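Local coordinates for protein kinectin 1 (Kinesin receptor) (Legionella pneumophila, PDB 4MU6) that is a Legionella pneumophila effector, LegC3, of unknown function, represented here by its elongated, almost wholly helical N-terminal coiled-coil domain, at residues 17-22 with 267-272; 35-40 with 287-292. All blocks are in the same frame, centred on the assembly; numbering follows the deposited sequence.

Contacts 1 and 2 are neighbouring parts of one helical cluster near an end of the elongated domain, their centres about 14 Å apart and about 48 and 54 Å from the centre of the chain. Each joins an N-terminal helix to a C-terminal one, and the pairs are consecutive: helices 10-22 and 29-38 on one side, 227-273 and 280-294 on the other. Leu267 is shared. Its CD1 faces contact 1, while its CD2 lies 3.7 Å from Ile36 CD1 and 3.8 Å from Ile290 CD1 in contact 2. A polar tie adds to this: Lys287 NZ probably donates to Asn272 OD1 at 2.9 Å and to Gln268 OE1 at 3.2 Å.

Contact 1 of 2, residues 17-22 with 267-272; sequences HIKQFL and LQKYLN
In the helical cluster at an end of the LegC3 N-terminal coiled-coil domain, Leu22 of helix 10-22 packs against Leu267 and Tyr270 of helix 227-273. The two short helical segments run roughly the same way, their axes 32° apart and 10.7 Å distant at closest, and Leu22 points into the space between them. Its two methyls divide the work. CD1 reaches the backbone of the partner helix, 3.8 Å from Leu267 N, whereas CD2 sits over one face of the Tyr270 ring as a CH-pi contact, 4.3 Å from the ring centroid and 16° off the normal, displaced toward the rim. CD2 also meets the CD1 branch of Leu267 at 4.1 Å, the two leucine side chains crossing at about a right angle. Closer to the backbone, Leu22 CB lies 3.9 Å from Tyr270 CD1, and Leu22 O approaches Tyr270 CE1 at 3.0 Å. Tyr270 points toward helix 10-22, its CG lying opposite the backbone N about chi1 (173°), which sets the ring beside Leu22; its hydroxyl hydrogen-bonds to Asp24 O, two residues on from Leu22. No hydrogen bond joins the two segments themselves. At the solvent-exposed margin Lys19 NZ and Lys269 NZ come within 4.5 Å; Lys269 has a salt bridge to Glu266, which probably eases the like-charge approach. Leu27 of the following loop packs on both Leu22 and Tyr270, His17 and Phe21 contact helix 43-105, and Leu267 and Leu271 touch helix 280-294, so that helix 227-273 meets both helix 10-22 and helix 280-294.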
ATOM      1  N   HIS A  17     -32.278  -2.669  20.838  1.00 39.65           N
ATOM      2  CA  HIS A  17     -32.625  -1.257  20.710  1.00 38.14           C
ATOM      3  C   HIS A  17     -34.110  -0.961  20.967  1.00 33.52           C
ATOM      4  O   HIS A  17     -34.462   0.118  21.440  1.00 36.32           O
ATOM      5  CB  HIS A  17     -32.177  -0.714  19.358  1.00 41.24           C
ATOM      6  CG  HIS A  17     -30.698  -0.516  19.260  1.00 45.81           C
ATOM      7  ND1 HIS A  17     -30.113   0.730  19.277  1.00 44.70           N
ATOM      8  CD2 HIS A  17     -29.682  -1.408  19.166  1.00 43.45           C
ATOM      9  CE1 HIS A  17     -28.801   0.599  19.185  1.00 49.93           C
ATOM     10  NE2 HIS A  17     -28.514  -0.688  19.115  1.00 48.19           N
ATOM     11  N   ILE A  18     -34.977  -1.910  20.641  1.00 38.59           N
ATOM     12  CA  ILE A  18     -36.388  -1.769  20.991  1.00 39.65           C
ATOM     13  C   ILE A  18     -36.564  -1.823  22.500  1.00 38.86           C
ATOM     14  O   ILE A  18     -37.271  -1.002  23.075  1.00 39.18           O
ATOM     15  CB  ILE A  18     -37.238  -2.869  20.363  1.00 39.95           C
ATOM     16  CG1 ILE A  18     -37.333  -2.644  18.861  1.00 35.80           C
ATOM     17  CG2 ILE A  18     -38.650  -2.906  20.993  1.00 33.32           C
ATOM     18  CD1 ILE A  18     -37.835  -3.850  18.132  1.00 29.12           C
ATOM     19  N   LYS A  19     -35.920  -2.798  23.136  1.00 34.30           N
ATOM     20  CA  LYS A  19     -36.010  -2.937  24.583  1.00 39.24           C
ATOM     21  C   LYS A  19     -35.518  -1.676  25.298  1.00 46.25           C
ATOM     22  O   LYS A  19     -36.139  -1.217  26.263  1.00 45.36           O
ATOM     23  CB  LYS A  19     -35.235  -4.169  25.054  1.00 45.72           C
ATOM     24  CG  LYS A  19     -35.922  -5.502  24.760  1.00 48.49           C
ATOM     25  CD  LYS A  19     -35.112  -6.648  25.329  1.00 49.18           C
ATOM     26  CE  LYS A  19     -35.835  -7.966  25.186  1.00 61.39           C
ATOM     27  NZ  LYS A  19     -35.465  -8.893  26.299  1.00 70.08           N
ATOM     28  N   GLN A  20     -34.414  -1.110  24.812  1.00 47.09           N
ATOM     29  CA  GLN A  20     -33.855   0.094  25.417  1.00 47.22           C
ATOM     30  C   GLN A  20     -34.845   1.255  25.324  1.00 46.79           C
ATOM     31  O   GLN A  20     -35.016   2.027  26.271  1.00 43.79           O
ATOM     32  CB  GLN A  20     -32.514   0.455  24.767  1.00 56.98           C
ATOM     33  CG  GLN A  20     -31.927   1.758  25.266  1.00 66.38           C
ATOM     34  CD  GLN A  20     -31.742   1.762  26.767  1.00 79.63           C
ATOM     35  OE1 GLN A  20     -31.441   0.731  27.372  1.00 84.64           O
ATOM     36  NE2 GLN A  20     -31.934   2.923  27.383  1.00 84.42           N
ATOM     37  N   PHE A  21     -35.511   1.356  24.179  1.00 41.44           N
ATOM     38  CA  PHE A  21     -36.521   2.379  23.960  1.00 33.61           C
ATOM     39  C   PHE A  21     -37.709   2.175  24.903  1.00 42.92           C
ATOM     40  O   PHE A  21     -38.191   3.126  25.518  1.00 37.53           O
ATOM     41  CB  PHE A  21     -36.971   2.310  22.504  1.00 34.62           C
ATOM     42  CG  PHE A  21     -38.047   3.300  22.135  1.00 39.22           C
ATOM     43  CD1 PHE A  21     -39.392   2.970  22.264  1.00 33.33           C
ATOM     44  CD2 PHE A  21     -37.717   4.538  21.617  1.00 37.92           C
ATOM     45  CE1 PHE A  21     -40.383   3.864  21.901  1.00 32.89           C
ATOM     46  CE2 PHE A  21     -38.702   5.437  21.254  1.00 34.46           C
ATOM     47  CZ  PHE A  21     -40.033   5.103  21.402  1.00 37.51           C
ATOM     48  N   LEU A  22     -38.175   0.931  25.016  1.00 38.78           N
ATOM     49  CA  LEU A  22     -39.317   0.626  25.869  1.00 44.88           C
ATOM     50  C   LEU A  22     -38.963   0.624  27.363  1.00 50.76           C
ATOM     51  O   LEU A  22     -39.833   0.427  28.207  1.00 56.30           O
ATOM     52  CB  LEU A  22     -39.986  -0.691  25.442  1.00 39.43           C
ATOM     53  CG  LEU A  22     -40.695  -0.621  24.081  1.00 34.50           C
ATOM     54  CD1 LEU A  22     -41.133  -1.993  23.562  1.00 30.21           C
ATOM     55  CD2 LEU A  22     -41.881   0.337  24.134  1.00 26.10           C
ATOM     56  N   LEU A 267     -43.977  -4.348  22.509  1.00 36.58           N
ATOM     57  CA  LEU A 267     -44.824  -3.322  23.082  1.00 32.76           C
ATOM     58  C   LEU A 267     -45.907  -4.009  23.887  1.00 40.08           C
ATOM     59  O   LEU A 267     -46.294  -3.537  24.963  1.00 41.10           O
ATOM     60  CB  LEU A 267     -45.459  -2.486  21.981  1.00 32.30           C
ATOM     61  CG  LEU A 267     -46.501  -1.481  22.466  1.00 32.40           C
ATOM     62  CD1 LEU A 267     -45.830  -0.449  23.374  1.00 34.43           C
ATOM     63  CD2 LEU A 267     -47.186  -0.808  21.289  1.00 30.67           C
ATOM     64  N   GLN A 268     -46.378  -5.131  23.349  1.00 35.90           N
ATOM     65  CA  GLN A 268     -47.366  -5.962  24.017  1.00 44.12           C
ATOM     66  C   GLN A 268     -46.815  -6.358  25.389  1.00 50.32           C
ATOM     67  O   GLN A 268     -47.500  -6.200  26.408  1.00 50.87           O
ATOM     68  CB  GLN A 268     -47.704  -7.187  23.155  1.00 44.00           C
ATOM     69  CG  GLN A 268     -48.868  -8.028  23.654  1.00 72.56           C
ATOM     70  CD  GLN A 268     -50.236  -7.402  23.378  1.00 81.22           C
ATOM     71  OE1 GLN A 268     -50.675  -6.498  24.093  1.00 74.29           O
ATOM     72  NE2 GLN A 268     -50.918  -7.895  22.343  1.00 84.85           N
ATOM     73  N   LYS A 269     -45.563  -6.818  25.419  1.00 44.50           N
ATOM     74  CA  LYS A 269     -44.915  -7.192  26.680  1.00 40.01           C
ATOM     75  C   LYS A 269     -44.848  -6.018  27.639  1.00 45.54           C
ATOM     76  O   LYS A 269     -45.206  -6.142  28.805  1.00 56.55           O
ATOM     77  CB  LYS A 269     -43.515  -7.757  26.437  1.00 44.75           C
ATOM     78  CG  LYS A 269     -43.514  -9.064  25.663  1.00 45.84           C
ATOM     79  CD  LYS A 269     -42.185  -9.336  24.983  1.00 51.31           C
ATOM     80  CE  LYS A 269     -41.104  -9.762  25.969  1.00 63.93           C
ATOM     81  NZ  LYS A 269     -39.766  -9.968  25.309  1.00 64.91           N
ATOM     82  N   TYR A 270     -44.379  -4.882  27.138  1.00 43.49           N
ATOM     83  CA  TYR A 270     -44.338  -3.635  27.890  1.00 44.56           C
ATOM     84  C   TYR A 270     -45.707  -3.275  28.466  1.00 43.56           C
ATOM     85  O   TYR A 270     -45.811  -2.786  29.598  1.00 38.61           O
ATOM     86  CB  TYR A 270     -43.872  -2.535  26.950  1.00 39.92           C
ATOM     87  CG  TYR A 270     -43.913  -1.128  27.470  1.00 38.07           C
ATOM     88  CD1 TYR A 270     -42.822  -0.588  28.144  1.00 44.54           C
ATOM     89  CD2 TYR A 270     -45.012  -0.304  27.233  1.00 36.46           C
ATOM     90  CE1 TYR A 270     -42.835   0.721  28.596  1.00 43.55           C
ATOM     91  CE2 TYR A 270     -45.032   1.011  27.682  1.00 33.20           C
ATOM     92  CZ  TYR A 270     -43.933   1.515  28.360  1.00 40.14           C
ATOM     93  OH  TYR A 270     -43.919   2.818  28.810  1.00 37.69           O
ATOM     94  N   LEU A 271     -46.754  -3.516  27.684  1.00 40.23           N
ATOM     95  CA  LEU A 271     -48.109  -3.183  28.104  1.00 43.92           C
ATOM     96  C   LEU A 271     -48.661  -4.154  29.150  1.00 55.54           C
ATOM     97  O   LEU A 271     -49.727  -3.920  29.728  1.00 60.55           O
ATOM     98  CB  LEU A 271     -49.047  -3.116  26.895  1.00 39.87           C
ATOM     99  CG  LEU A 271     -48.850  -1.934  25.936  1.00 39.02           C
ATOM    100  CD1 LEU A 271     -49.942  -1.955  24.885  1.00 40.58           C
ATOM    101  CD2 LEU A 271     -48.855  -0.604  26.690  1.00 37.86           C
ATOM    102  N   ASN A 272     -47.933  -5.237  29.400  1.00 46.31           N
ATOM    103  CA  ASN A 272     -48.387  -6.246  30.345  1.00 48.77           C
ATOM    104  C   ASN A 272     -47.536  -6.223  31.609  1.00 53.39           C
ATOM    105  O   ASN A 272     -47.942  -6.731  32.647  1.00 60.12           O
ATOM    106  CB  ASN A 272     -48.323  -7.642  29.714  1.00 52.36           C
ATOM    107  CG  ASN A 272     -49.371  -7.867  28.629  1.00 45.77           C
ATOM    108  OD1 ASN A 272     -50.500  -7.367  28.693  1.00 45.41           O
ATOM    109  ND2 ASN A 272     -49.004  -8.657  27.639  1.00 49.53           N
TER

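Contact 2 of 2, residues 35-40 with 287-292; sequences LILSKA and KSVIKY
Ile36 and Val289 meet through branches that both stand anti to their backbone N: CG2 of the isoleucine, and CG1 of the valine (chi1 -176°), which touch at 3.7 Å. The other arm of Ile36, CG1 with CD1 at its end, lies anti to the carbonyl carbon (chi1 -61°) and carries CD1 to Ile290. This is apolar helix-helix packing, joining the C-terminal turn of helix 29-38 to helix 280-294 in the LegC3 N-terminal coiled-coil domain. The backbones come nearest at Ile36 and Ile290, whose CA atoms are 6.7 Å apart. There CD1 of Ile36 rests 3.6 Å from CG1 of Ile290, with the Ile290 CD1 methyl slightly farther off, and the two isoleucines cross at about a right angle. Ile36 CG2 also approaches Ile290 CG1, so Ile36 bridges two successive residues of the partner helix. Val289 CG1 in turn touches two neighbours of helix 29-38, since Leu37 CD2 reaches it at 3.7 Å from the more exposed margin. No hydrogen bond passes between the segments. Both isoleucines are buried, and Leu267 of helix 227-273 packs against each; Ile36 further touches Leu286 and Ile293, and its carbonyl oxygen accepts a hydrogen bond from Tyr260 OH. Helix 29-38 stops just past the contact, where Lys39 takes a positive phi and makes a cation-pi contact with Phe299. In that final turn the Ser38 hydroxyl folds back on the helix, OG donating to Leu35 O at 2.8 Å from a position tilted 24° out of the carbonyl plane.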
ATOM      1  N   LEU A  35     -47.398   5.418  16.645  1.00 30.26           N
ATOM      2  CA  LEU A  35     -46.360   4.482  16.252  1.00 32.87           C
ATOM      3  C   LEU A  35     -46.984   3.160  15.800  1.00 34.70           C
ATOM      4  O   LEU A  35     -46.567   2.602  14.790  1.00 31.61           O
ATOM      5  CB  LEU A  35     -45.318   4.287  17.363  1.00 29.91           C
ATOM      6  CG  LEU A  35     -44.422   5.501  17.652  1.00 27.95           C
ATOM      7  CD1 LEU A  35     -43.590   5.251  18.880  1.00 22.22           C
ATOM      8  CD2 LEU A  35     -43.500   5.825  16.468  1.00 23.71           C
ATOM      9  N   ILE A  36     -47.993   2.673  16.522  1.00 33.81           N
ATOM     10  CA  ILE A  36     -48.684   1.450  16.111  1.00 35.35           C
ATOM     11  C   ILE A  36     -49.361   1.620  14.753  1.00 32.42           C
ATOM     12  O   ILE A  36     -49.205   0.796  13.860  1.00 30.50           O
ATOM     13  CB  ILE A  36     -49.748   1.039  17.124  1.00 31.99           C
ATOM     14  CG1 ILE A  36     -49.091   0.766  18.470  1.00 28.95           C
ATOM     15  CG2 ILE A  36     -50.477  -0.199  16.631  1.00 25.44           C
ATOM     16  CD1 ILE A  36     -50.071   0.688  19.617  1.00 31.90           C
ATOM     17  N   LEU A  37     -50.119   2.701  14.616  1.00 31.76           N
ATOM     18  CA  LEU A  37     -50.799   3.032  13.377  1.00 37.81           C
ATOM     19  C   LEU A  37     -49.868   3.162  12.168  1.00 37.10           C
ATOM     20  O   LEU A  37     -50.270   2.896  11.037  1.00 34.93           O
ATOM     21  CB  LEU A  37     -51.586   4.327  13.556  1.00 33.44           C
ATOM     22  CG  LEU A  37     -52.850   4.157  14.384  1.00 32.49           C
ATOM     23  CD1 LEU A  37     -53.549   5.488  14.547  1.00 35.06           C
ATOM     24  CD2 LEU A  37     -53.755   3.148  13.698  1.00 37.21           C
ATOM     25  N   SER A  38     -48.626   3.562  12.406  1.00 38.00           N
ATOM     26  CA  SER A  38     -47.713   3.877  11.316  1.00 33.09           C
ATOM     27  C   SER A  38     -47.340   2.686  10.430  1.00 40.60           C
ATOM     28  O   SER A  38     -47.006   2.882   9.270  1.00 30.50           O
ATOM     29  CB  SER A  38     -46.435   4.541  11.848  1.00 34.09           C
ATOM     30  OG  SER A  38     -45.545   3.596  12.433  1.00 37.02           O
ATOM     31  N   LYS A  39     -47.396   1.469  10.978  1.00 38.70           N
ATOM     32  CA  LYS A  39     -46.863   0.282  10.296  1.00 38.98           C
ATOM     33  C   LYS A  39     -45.519   0.552   9.594  1.00 44.94           C
ATOM     34  O   LYS A  39     -45.299   0.138   8.459  1.00 43.57           O
ATOM     35  CB  LYS A  39     -47.886  -0.277   9.304  1.00 36.59           C
ATOM     36  CG  LYS A  39     -49.230  -0.576   9.948  1.00 40.73           C
ATOM     37  CD  LYS A  39     -50.056  -1.509   9.095  1.00 39.74           C
ATOM     38  CE  LYS A  39     -49.344  -2.825   8.926  1.00 40.60           C
ATOM     39  NZ  LYS A  39     -50.034  -3.598   7.897  1.00 42.88           N
ATOM     40  N   ALA A  40     -44.631   1.256  10.285  1.00 42.62           N
ATOM     41  CA  ALA A  40     -43.356   1.675   9.719  1.00 40.28           C
ATOM     42  C   ALA A  40     -42.274   1.522  10.786  1.00 34.46           C
ATOM     43  O   ALA A  40     -42.593   1.327  11.962  1.00 30.09           O
ATOM     44  CB  ALA A  40     -43.454   3.122   9.249  1.00 37.01           C
ATOM     45  N   LYS A 287     -54.271  -1.696  23.086  1.00 32.82           N
ATOM     46  CA  LYS A 287     -54.503  -3.083  22.722  1.00 34.20           C
ATOM     47  C   LYS A 287     -55.553  -3.181  21.620  1.00 31.47           C
ATOM     48  O   LYS A 287     -55.443  -4.005  20.713  1.00 32.00           O
ATOM     49  CB  LYS A 287     -54.925  -3.882  23.951  1.00 31.55           C
ATOM     50  CG  LYS A 287     -53.756  -4.230  24.882  1.00 36.95           C
ATOM     51  CD  LYS A 287     -54.271  -4.608  26.285  1.00 43.32           C
ATOM     52  CE  LYS A 287     -53.528  -5.806  26.881  1.00 45.46           C
ATOM     53  NZ  LYS A 287     -52.047  -5.669  26.850  1.00 55.52           N
ATOM     54  N   SER A 288     -56.559  -2.322  21.691  1.00 31.06           N
ATOM     55  CA  SER A 288     -57.543  -2.234  20.621  1.00 35.83           C
ATOM     56  C   SER A 288     -56.886  -1.899  19.269  1.00 34.66           C
ATOM     57  O   SER A 288     -57.194  -2.518  18.260  1.00 29.10           O
ATOM     58  CB  SER A 288     -58.623  -1.214  20.972  1.00 34.74           C
ATOM     59  OG  SER A 288     -59.475  -0.974  19.865  1.00 41.67           O
ATOM     60  N   VAL A 289     -55.974  -0.932  19.252  1.00 35.26           N
ATOM     61  CA  VAL A 289     -55.300  -0.570  18.011  1.00 34.15           C
ATOM     62  C   VAL A 289     -54.378  -1.702  17.549  1.00 38.37           C
ATOM     63  O   VAL A 289     -54.311  -2.032  16.355  1.00 30.83           O
ATOM     64  CB  VAL A 289     -54.496   0.755  18.126  1.00 30.35           C
ATOM     65  CG1 VAL A 289     -53.907   1.106  16.773  1.00 29.42           C
ATOM     66  CG2 VAL A 289     -55.389   1.865  18.579  1.00 29.07           C
ATOM     67  N   ILE A 290     -53.693  -2.311  18.510  1.00 31.82           N
ATOM     68  CA  ILE A 290     -52.798  -3.419  18.215  1.00 34.72           C
ATOM     69  C   ILE A 290     -53.521  -4.604  17.575  1.00 36.08           C
ATOM     70  O   ILE A 290     -53.082  -5.137  16.547  1.00 36.77           O
ATOM     71  CB  ILE A 290     -52.023  -3.832  19.480  1.00 36.83           C
ATOM     72  CG1 ILE A 290     -50.956  -2.769  19.787  1.00 35.22           C
ATOM     73  CG2 ILE A 290     -51.374  -5.193  19.310  1.00 22.24           C
ATOM     74  CD1 ILE A 290     -50.347  -2.875  21.172  1.00 28.16           C
ATOM     75  N   LYS A 291     -54.652  -4.997  18.153  1.00 35.36           N
ATOM     76  CA  LYS A 291     -55.384  -6.134  17.624  1.00 34.00           C
ATOM     77  C   LYS A 291     -55.952  -5.790  16.249  1.00 32.57           C
ATOM     78  O   LYS A 291     -56.132  -6.672  15.409  1.00 34.21           O
ATOM     79  CB  LYS A 291     -56.483  -6.597  18.598  1.00 32.54           C
ATOM     80  CG  LYS A 291     -57.802  -5.887  18.460  1.00 30.36           C
ATOM     81  CD  LYS A 291     -58.762  -6.341  19.577  1.00 34.46           C
ATOM     82  CE  LYS A 291     -58.198  -5.957  20.944  1.00 36.60           C
ATOM     83  NZ  LYS A 291     -58.962  -6.629  22.044  1.00 31.92           N
ATOM     84  N   TYR A 292     -56.207  -4.504  16.015  1.00 28.24           N
ATOM     85  CA  TYR A 292     -56.713  -4.067  14.716  1.00 34.24           C
ATOM     86  C   TYR A 292     -55.669  -4.299  13.618  1.00 38.35           C
ATOM     87  O   TYR A 292     -55.996  -4.810  12.532  1.00 33.89           O
ATOM     88  CB  TYR A 292     -57.173  -2.615  14.795  1.00 33.13           C
ATOM     89  CG  TYR A 292     -57.346  -1.894  13.476  1.00 39.64           C
ATOM     90  CD1 TYR A 292     -58.411  -2.177  12.633  1.00 37.11           C
ATOM     91  CD2 TYR A 292     -56.457  -0.892  13.091  1.00 40.33           C
ATOM     92  CE1 TYR A 292     -58.578  -1.491  11.423  1.00 34.90           C
ATOM     93  CE2 TYR A 292     -56.613  -0.206  11.893  1.00 45.14           C
ATOM     94  CZ  TYR A 292     -57.674  -0.506  11.058  1.00 47.04           C
ATOM     95  OH  TYR A 292     -57.823   0.186   9.860  1.00 44.46           O
TER